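Local coordinates for protein trans-2-enoyl-CoA reductase (Treponema denticola ATCC 35405, PDB 4GGO) that reduces the carbon-carbon double bond of trans-2-enoyl-CoA substrates such as crotonyl-CoA with NADH, a step of bacterial type II fatty acid synthesis, at residues E33-R38 against G310-I315; H261-E266 against I270-S275. All coordinates share one frame; numbering follows the deposited sequence.

Interaction 1: residues E33-R38 against G310-I315; sequences EYTKKR and GCIEQI
Residues 33-38, the end of helix 21-38, lie beside residues 310-315, where helix 311-323 begins. The two axes run in the same general direction, 29° apart, and come within 10.3 Å of each other. Thr-35 and Ile-312 are closest in the backbone. This is helix-helix packing on one side of the Rossmann-type sheet. It joins an N-terminal helix of the NAD(P)H-binding family region to a helix of the catalytic region. Helix 61-74 lies against both partners: Thr-35 touches Ile-68 and Ile-312 touches Thr-69.

Tyr-34 and Ile-312 each point toward the opposite helix, and their side chains pass alongside in opposing senses. The ring carbon CD2 of Tyr-34 meets CG2 of Ile-312 at 3.9 Å, neither over the face nor at the edge. Tyr-34 has CG anti to its backbone nitrogen (chi1 177°), which carries the ring out toward the other helix. Glu-313 crosses the phenol end at about a right angle, and its CG lies 3.5 Å from Tyr-34 OH. The chain of Glu-313 bends at chi2 (81°), so the carboxylate folds back toward the start of its own helix. There Glu-313 OE1 accepts a 2.9 Å hydrogen bond from N of Gly-310, the N-cap residue, which arrives from above the carboxylate plane. Glu-313 OE2 sits over one face of the Tyr-34 ring, offset toward the rim.

The hydroxyl of Thr-35 is hydrogen-bonded to Gln-31 O within its own helix. On the other helix, the methyl CD1 of Ile-312 lies 3.3 Å from Thr-35 OG1.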
ATOM      1  N   GLU A  33       8.162  16.213   1.232  1.00 23.05           N
ATOM      2  CA  GLU A  33       9.008  17.094   0.432  1.00 26.41           C
ATOM      3  C   GLU A  33       8.892  16.782  -1.056  1.00 27.87           C
ATOM      4  O   GLU A  33       8.853  17.691  -1.885  1.00 27.35           O
ATOM      5  CB  GLU A  33      10.470  17.013   0.880  1.00 31.06           C
ATOM      6  CG  GLU A  33      11.404  17.914   0.081  1.00 33.55           C
ATOM      7  CD  GLU A  33      12.846  17.836   0.546  1.00 52.34           C
ATOM      8  OE1 GLU A  33      13.105  17.198   1.588  1.00 61.14           O
ATOM      9  OE2 GLU A  33      13.722  18.413  -0.134  1.00 57.70           O
ATOM     10  N   TYR A  34       8.833  15.496  -1.394  1.00 22.38           N
ATOM     11  CA  TYR A  34       8.669  15.097  -2.786  1.00 24.46           C
ATOM     12  C   TYR A  34       7.322  15.558  -3.321  1.00 24.58           C
ATOM     13  O   TYR A  34       7.231  16.085  -4.430  1.00 23.03           O
ATOM     14  CB  TYR A  34       8.796  13.580  -2.957  1.00 17.25           C
ATOM     15  CG  TYR A  34       8.553  13.132  -4.383  1.00 20.65           C
ATOM     16  CD1 TYR A  34       9.583  13.135  -5.315  1.00 20.79           C
ATOM     17  CD2 TYR A  34       7.292  12.720  -4.803  1.00 17.50           C
ATOM     18  CE1 TYR A  34       9.366  12.736  -6.621  1.00 21.10           C
ATOM     19  CE2 TYR A  34       7.066  12.322  -6.108  1.00 15.27           C
ATOM     20  CZ  TYR A  34       8.107  12.331  -7.011  1.00 19.17           C
ATOM     21  OH  TYR A  34       7.890  11.933  -8.310  1.00 21.80           O
ATOM     22  N   THR A  35       6.278  15.345  -2.525  1.00 17.40           N
ATOM     23  CA  THR A  35       4.917  15.687  -2.922  1.00 20.53           C
ATOM     24  C   THR A  35       4.763  17.178  -3.223  1.00 24.97           C
ATOM     25  O   THR A  35       4.086  17.560  -4.178  1.00 24.38           O
ATOM     26  CB  THR A  35       3.897  15.273  -1.840  1.00 20.54           C
ATOM     27  OG1 THR A  35       4.024  13.870  -1.575  1.00 20.22           O
ATOM     28  CG2 THR A  35       2.477  15.570  -2.297  1.00 24.10           C
ATOM     29  N   LYS A  36       5.397  18.015  -2.408  1.00 26.39           N
ATOM     30  CA  LYS A  36       5.357  19.459  -2.619  1.00 27.66           C
ATOM     31  C   LYS A  36       6.048  19.845  -3.923  1.00 22.84           C
ATOM     32  O   LYS A  36       5.673  20.824  -4.571  1.00 27.64           O
ATOM     33  CB  LYS A  36       6.000  20.197  -1.441  1.00 24.05           C
ATOM     34  CG  LYS A  36       5.209  20.111  -0.144  1.00 33.56           C
ATOM     35  CD  LYS A  36       5.924  20.842   0.983  1.00 37.77           C
ATOM     36  CE  LYS A  36       5.093  20.848   2.255  1.00 42.22           C
ATOM     37  NZ  LYS A  36       3.821  21.601   2.080  1.00 40.09           N
ATOM     38  N   LYS A  37       7.056  19.069  -4.308  1.00 25.13           N
ATOM     39  CA  LYS A  37       7.784  19.323  -5.548  1.00 23.25           C
ATOM     40  C   LYS A  37       7.096  18.677  -6.744  1.00 26.39           C
ATOM     41  O   LYS A  37       7.234  19.145  -7.872  1.00 23.22           O
ATOM     42  CB  LYS A  37       9.216  18.800  -5.452  1.00 31.58           C
ATOM     43  CG  LYS A  37      10.051  19.442  -4.364  1.00 34.99           C
ATOM     44  CD  LYS A  37      11.470  18.895  -4.384  1.00 46.79           C
ATOM     45  CE  LYS A  37      12.306  19.497  -3.269  1.00 52.91           C
ATOM     46  NZ  LYS A  37      12.331  20.983  -3.339  1.00 54.78           N
ATOM     47  N   ARG A  38       6.361  17.598  -6.495  1.00 23.04           N
ATOM     48  CA  ARG A  38       5.716  16.851  -7.570  1.00 22.29           C
ATOM     49  C   ARG A  38       4.367  17.455  -7.943  1.00 22.72           C
ATOM     50  O   ARG A  38       4.069  17.659  -9.121  1.00 25.72           O
ATOM     51  CB  ARG A  38       5.551  15.383  -7.173  1.00 22.21           C
ATOM     52  CG  ARG A  38       4.841  14.534  -8.211  1.00 18.32           C
ATOM     53  CD  ARG A  38       5.582  14.548  -9.536  1.00 24.06           C
ATOM     54  NE  ARG A  38       4.944  13.688 -10.529  1.00 21.74           N
ATOM     55  CZ  ARG A  38       3.949  14.072 -11.321  1.00 28.53           C
ATOM     56  NH1 ARG A  38       3.466  15.306 -11.234  1.00 21.30           N
ATOM     57  NH2 ARG A  38       3.430  13.222 -12.198  1.00 20.85           N
ATOM     58  N   GLY A 310       8.589   4.513  -6.414  1.00 17.94           N
ATOM     59  CA  GLY A 310       8.265   4.006  -5.094  1.00 21.08           C
ATOM     60  C   GLY A 310       6.814   4.347  -4.813  1.00 20.23           C
ATOM     61  O   GLY A 310       6.072   4.702  -5.730  1.00 18.40           O
ATOM     62  N   CYS A 311       6.405   4.248  -3.554  1.00 15.01           N
ATOM     63  CA  CYS A 311       5.020   4.518  -3.182  1.00 16.57           C
ATOM     64  C   CYS A 311       4.590   5.949  -3.492  1.00 17.43           C
ATOM     65  O   CYS A 311       3.553   6.168  -4.116  1.00 16.62           O
ATOM     66  CB  CYS A 311       4.793   4.217  -1.702  1.00 16.96           C
ATOM     67  SG  CYS A 311       5.024   2.482  -1.285  1.00 23.81           S
ATOM     68  N   ILE A 312       5.392   6.918  -3.063  1.00 16.77           N
ATOM     69  CA  ILE A 312       5.012   8.321  -3.206  1.00 20.68           C
ATOM     70  C   ILE A 312       5.038   8.775  -4.669  1.00 18.59           C
ATOM     71  O   ILE A 312       4.256   9.636  -5.069  1.00 19.84           O
ATOM     72  CB  ILE A 312       5.870   9.254  -2.306  1.00 24.88           C
ATOM     73  CG1 ILE A 312       5.199  10.623  -2.151  1.00 19.89           C
ATOM     74  CG2 ILE A 312       7.294   9.380  -2.836  1.00 18.59           C
ATOM     75  CD1 ILE A 312       3.860  10.571  -1.446  1.00 18.46           C
ATOM     76  N   GLU A 313       5.921   8.183  -5.470  1.00 14.26           N
ATOM     77  CA  GLU A 313       5.962   8.490  -6.898  1.00 22.12           C
ATOM     78  C   GLU A 313       4.723   7.921  -7.584  1.00 20.30           C
ATOM     79  O   GLU A 313       4.090   8.588  -8.401  1.00 18.40           O
ATOM     80  CB  GLU A 313       7.231   7.932  -7.551  1.00 19.54           C
ATOM     81  CG  GLU A 313       8.514   8.656  -7.166  1.00 18.16           C
ATOM     82  CD  GLU A 313       9.073   8.203  -5.828  1.00 28.61           C
ATOM     83  OE1 GLU A 313       8.599   7.177  -5.295  1.00 23.99           O
ATOM     84  OE2 GLU A 313       9.991   8.874  -5.313  1.00 31.44           O
ATOM     85  N   GLN A 314       4.388   6.683  -7.232  1.00 19.27           N
ATOM     86  CA  GLN A 314       3.207   6.004  -7.755  1.00 19.89           C
ATOM     87  C   GLN A 314       1.922   6.781  -7.492  1.00 18.84           C
ATOM     88  O   GLN A 314       1.134   7.023  -8.404  1.00 19.68           O
ATOM     89  CB  GLN A 314       3.083   4.617  -7.123  1.00 18.73           C
ATOM     90  CG  GLN A 314       3.816   3.521  -7.857  1.00 18.62           C
ATOM     91  CD  GLN A 314       2.929   2.802  -8.850  1.00 20.55           C
ATOM     92  OE1 GLN A 314       2.032   2.052  -8.462  1.00 18.31           O
ATOM     93  NE2 GLN A 314       3.173   3.025 -10.136  1.00 16.68           N
ATOM     94  N   ILE A 315       1.715   7.165  -6.237  1.00 16.47           N
ATOM     95  CA  ILE A 315       0.455   7.772  -5.825  1.00 18.98           C
ATOM     96  C   ILE A 315       0.296   9.216  -6.304  1.00 16.46           C
ATOM     97  O   ILE A 315      -0.798   9.626  -6.694  1.00 17.24           O
ATOM     98  CB  ILE A 315       0.256   7.677  -4.302  1.00 19.17           C
ATOM     99  CG1 ILE A 315       0.339   6.215  -3.858  1.00 19.85           C
ATOM    100  CG2 ILE A 315      -1.075   8.280  -3.900  1.00 20.18           C
ATOM    101  CD1 ILE A 315      -0.556   5.284  -4.650  1.00 17.83           C
TER

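Interaction 2: residues H261-E266 against I270-S275; sequences HRLNKE and IRAFVS
Asn-264, on helix 248-266, grips the backbone of Ala-272, on strand 270-276, with both ends of its amide. Ala-272 N donates to Asn-264 OD1 at 2.8 Å. Asn-264 ND2 in turn donates to Ala-272 O at 3.0 Å. Both bonds are nearly straight, with N-H...acceptor angles of 170°. In the first, the donor is slightly tilted from the carbonyl plane of Asn-264. In the second, Ala-272 O lies almost in the amide plane of Asn-264, though ND2 stands somewhat out of the carbonyl plane of Ala-272. Two bonds to one residue fix the rotation of the amide. The side chain of Asn-264 leaves beside its own backbone nitrogen, with CG anti to the carbonyl carbon (chi1 -71°), and this brings the amide to the strand.

The side chain thus satisfies the N-H and the C=O of Ala-272 on the strand edge turned away from strand 227-233. On this edge Val-274 goes on to bond Ile-338 of strand 338-339. The flanking residues bond the other way: Arg-271 and Phe-273 have backbone hydrogen bonds with the neighbouring strand 227-233. The guanidinium of Arg-271 also reaches Gly-226 O, and Arg-262 on the helix forms a salt bridge with Glu-211.

Beside the amide the contact is mostly packing of aliphatic groups. Leu-263 CB packs on the methyl of Ala-272, CB to CB, at 3.8 Å. The CG2 methyl of Ile-270 lies 3.7 Å from Leu-263 O. Leu-263 and Ile-270 both touch Ile-214 of helix 208-219, which helps bury them.

The helix and strand run antiparallel, 173° apart. This is the helix-to-strand half of a beta-alpha-beta crossover in a Rossmann-type fold.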
ATOM      1  N   HIS A 261     -17.462  -3.071  -9.128  1.00 33.53           N
ATOM      2  CA  HIS A 261     -18.468  -3.119 -10.169  1.00 37.65           C
ATOM      3  C   HIS A 261     -19.862  -2.970  -9.568  1.00 40.11           C
ATOM      4  O   HIS A 261     -20.679  -2.190 -10.055  1.00 35.16           O
ATOM      5  CB  HIS A 261     -18.347  -4.447 -10.912  1.00 39.50           C
ATOM      6  CG  HIS A 261     -19.176  -4.527 -12.154  1.00 52.73           C
ATOM      7  ND1 HIS A 261     -20.082  -5.542 -12.377  1.00 62.43           N
ATOM      8  CD2 HIS A 261     -19.227  -3.730 -13.244  1.00 57.54           C
ATOM      9  CE1 HIS A 261     -20.660  -5.361 -13.550  1.00 65.51           C
ATOM     10  NE2 HIS A 261     -20.157  -4.271 -14.100  1.00 63.71           N
ATOM     11  N   ARG A 262     -20.124  -3.721  -8.502  1.00 34.84           N
ATOM     12  CA  ARG A 262     -21.414  -3.669  -7.824  1.00 43.13           C
ATOM     13  C   ARG A 262     -21.630  -2.317  -7.144  1.00 40.62           C
ATOM     14  O   ARG A 262     -22.752  -1.810  -7.095  1.00 39.31           O
ATOM     15  CB  ARG A 262     -21.532  -4.812  -6.810  1.00 41.46           C
ATOM     16  CG  ARG A 262     -22.850  -4.843  -6.054  1.00 44.76           C
ATOM     17  CD  ARG A 262     -23.094  -6.191  -5.385  1.00 49.47           C
ATOM     18  NE  ARG A 262     -22.199  -6.440  -4.257  1.00 48.85           N
ATOM     19  CZ  ARG A 262     -21.116  -7.209  -4.314  1.00 59.82           C
ATOM     20  NH1 ARG A 262     -20.783  -7.810  -5.449  1.00 52.73           N
ATOM     21  NH2 ARG A 262     -20.364  -7.380  -3.234  1.00 58.73           N
ATOM     22  N   LEU A 263     -20.548  -1.739  -6.630  1.00 35.08           N
ATOM     23  CA  LEU A 263     -20.597  -0.420  -6.005  1.00 34.98           C
ATOM     24  C   LEU A 263     -21.117   0.647  -6.969  1.00 36.89           C
ATOM     25  O   LEU A 263     -21.933   1.489  -6.595  1.00 41.04           O
ATOM     26  CB  LEU A 263     -19.211  -0.021  -5.489  1.00 30.60           C
ATOM     27  CG  LEU A 263     -18.721  -0.672  -4.194  1.00 36.49           C
ATOM     28  CD1 LEU A 263     -17.303  -0.219  -3.874  1.00 28.48           C
ATOM     29  CD2 LEU A 263     -19.662  -0.350  -3.042  1.00 34.43           C
ATOM     30  N   ASN A 264     -20.639   0.599  -8.209  1.00 36.83           N
ATOM     31  CA  ASN A 264     -21.044   1.557  -9.234  1.00 35.68           C
ATOM     32  C   ASN A 264     -22.502   1.388  -9.636  1.00 38.52           C
ATOM     33  O   ASN A 264     -23.184   2.352  -9.983  1.00 41.36           O
ATOM     34  CB  ASN A 264     -20.151   1.418 -10.468  1.00 36.47           C
ATOM     35  CG  ASN A 264     -18.745   1.918 -10.227  1.00 34.61           C
ATOM     36  OD1 ASN A 264     -18.545   3.045  -9.773  1.00 32.57           O
ATOM     37  ND2 ASN A 264     -17.759   1.077 -10.519  1.00 36.18           N
ATOM     38  N   LYS A 265     -22.970   0.148  -9.581  1.00 42.24           N
ATOM     39  CA  LYS A 265     -24.323  -0.192 -10.000  1.00 49.55           C
ATOM     40  C   LYS A 265     -25.381   0.335  -9.034  1.00 49.87           C
ATOM     41  O   LYS A 265     -26.416   0.852  -9.455  1.00 54.77           O
ATOM     42  CB  LYS A 265     -24.451  -1.709 -10.141  1.00 51.06           C
ATOM     43  CG  LYS A 265     -24.959  -2.153 -11.496  1.00 59.86           C
ATOM     44  CD  LYS A 265     -24.593  -3.595 -11.782  1.00 66.86           C
ATOM     45  CE  LYS A 265     -23.623  -3.651 -12.929  1.00 69.10           C
ATOM     46  NZ  LYS A 265     -22.450  -2.798 -12.593  1.00 68.20           N
ATOM     47  N   GLU A 266     -25.107   0.208  -7.739  1.00 47.37           N
ATOM     48  CA  GLU A 266     -26.074   0.545  -6.699  1.00 49.35           C
ATOM     49  C   GLU A 266     -25.971   2.006  -6.265  1.00 53.75           C
ATOM     50  O   GLU A 266     -26.889   2.548  -5.648  1.00 55.64           O
ATOM     51  CB  GLU A 266     -25.888  -0.394  -5.504  1.00 41.96           C
ATOM     52  CG  GLU A 266     -25.982  -1.867  -5.889  1.00 46.95           C
ATOM     53  CD  GLU A 266     -25.650  -2.806  -4.745  1.00 46.91           C
ATOM     54  OE1 GLU A 266     -25.189  -2.323  -3.690  1.00 52.12           O
ATOM     55  OE2 GLU A 266     -25.850  -4.029  -4.906  1.00 47.91           O
ATOM     56  N   ILE A 270     -21.657   7.604  -7.542  1.00 48.48           N
ATOM     57  CA  ILE A 270     -20.318   7.260  -7.076  1.00 41.84           C
ATOM     58  C   ILE A 270     -19.413   6.794  -8.216  1.00 36.41           C
ATOM     59  O   ILE A 270     -19.888   6.387  -9.277  1.00 36.56           O
ATOM     60  CB  ILE A 270     -20.364   6.183  -5.965  1.00 41.88           C
ATOM     61  CG1 ILE A 270     -19.306   6.464  -4.898  1.00 41.93           C
ATOM     62  CG2 ILE A 270     -20.201   4.781  -6.550  1.00 35.06           C
ATOM     63  CD1 ILE A 270     -19.394   5.545  -3.699  1.00 51.89           C
ATOM     64  N   ARG A 271     -18.105   6.870  -7.990  1.00 33.69           N
ATOM     65  CA  ARG A 271     -17.125   6.399  -8.959  1.00 34.53           C
ATOM     66  C   ARG A 271     -16.122   5.465  -8.286  1.00 34.75           C
ATOM     67  O   ARG A 271     -15.139   5.914  -7.698  1.00 33.20           O
ATOM     68  CB  ARG A 271     -16.407   7.579  -9.619  1.00 28.93           C
ATOM     69  CG  ARG A 271     -17.295   8.396 -10.550  1.00 34.48           C
ATOM     70  CD  ARG A 271     -16.540   9.563 -11.169  1.00 40.96           C
ATOM     71  NE  ARG A 271     -16.182  10.574 -10.179  1.00 42.44           N
ATOM     72  CZ  ARG A 271     -15.527  11.697 -10.459  1.00 41.17           C
ATOM     73  NH1 ARG A 271     -15.153  11.955 -11.705  1.00 42.35           N
ATOM     74  NH2 ARG A 271     -15.244  12.560  -9.493  1.00 40.28           N
ATOM     75  N   ALA A 272     -16.387   4.165  -8.374  1.00 28.46           N
ATOM     76  CA  ALA A 272     -15.551   3.159  -7.727  1.00 28.28           C
ATOM     77  C   ALA A 272     -14.617   2.479  -8.723  1.00 30.93           C
ATOM     78  O   ALA A 272     -15.026   2.121  -9.827  1.00 27.23           O
ATOM     79  CB  ALA A 272     -16.419   2.125  -7.029  1.00 25.52           C
ATOM     80  N   PHE A 273     -13.362   2.300  -8.324  1.00 26.98           N
ATOM     81  CA  PHE A 273     -12.373   1.654  -9.177  1.00 28.00           C
ATOM     82  C   PHE A 273     -11.460   0.746  -8.374  1.00 24.76           C
ATOM     83  O   PHE A 273     -11.178   1.007  -7.206  1.00 27.63           O
ATOM     84  CB  PHE A 273     -11.493   2.692  -9.878  1.00 25.68           C
ATOM     85  CG  PHE A 273     -12.253   3.719 -10.663  1.00 29.05           C
ATOM     86  CD1 PHE A 273     -12.599   3.484 -11.983  1.00 31.51           C
ATOM     87  CD2 PHE A 273     -12.593   4.933 -10.091  1.00 27.90           C
ATOM     88  CE1 PHE A 273     -13.289   4.434 -12.713  1.00 28.94           C
ATOM     89  CE2 PHE A 273     -13.283   5.887 -10.815  1.00 29.00           C
ATOM     90  CZ  PHE A 273     -13.631   5.637 -12.127  1.00 31.93           C
ATOM     91  N   VAL A 274     -10.993  -0.321  -9.008  1.00 24.65           N
ATOM     92  CA  VAL A 274      -9.829  -1.029  -8.507  1.00 23.24           C
ATOM     93  C   VAL A 274      -8.621  -0.382  -9.161  1.00 22.14           C
ATOM     94  O   VAL A 274      -8.576  -0.234 -10.382  1.00 25.80           O
ATOM     95  CB  VAL A 274      -9.858  -2.526  -8.855  1.00 29.97           C
ATOM     96  CG1 VAL A 274      -8.514  -3.169  -8.539  1.00 29.88           C
ATOM     97  CG2 VAL A 274     -10.978  -3.228  -8.101  1.00 30.17           C
ATOM     98  N   SER A 275      -7.657   0.036  -8.350  1.00 25.63           N
ATOM     99  CA  SER A 275      -6.432   0.617  -8.879  1.00 24.33           C
ATOM    100  C   SER A 275      -5.306  -0.401  -8.789  1.00 24.30           C
ATOM    101  O   SER A 275      -4.887  -0.783  -7.695  1.00 20.88           O
ATOM    102  CB  SER A 275      -6.057   1.887  -8.114  1.00 23.45           C
ATOM    103  OG  SER A 275      -4.889   2.478  -8.660  1.00 24.07           O
TER

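How the interactions relate
Interaction 2 comes within the 271 residues that separate the two halves of interaction 1. The first therefore joins distant parts of the chain, whereas the second is a local turn from helix 248-266 into strand 270-276. Their centres are 26 Å apart and their nearest atoms about 7 Å apart, without touching. Strand 270-276 belongs to the seven-stranded parallel sheet, and Gln-314 of interaction 1 reaches the loop just beyond it, where its OE1 is hydrogen-bonded to Lys-278 N. Interaction 1 lies near the NAD(+) site, with Ile-312 about 8 Å from Tyr-62, side chain to side chain. Interaction 2 lies away from the NAD(+) and substrate sites and is structural packing.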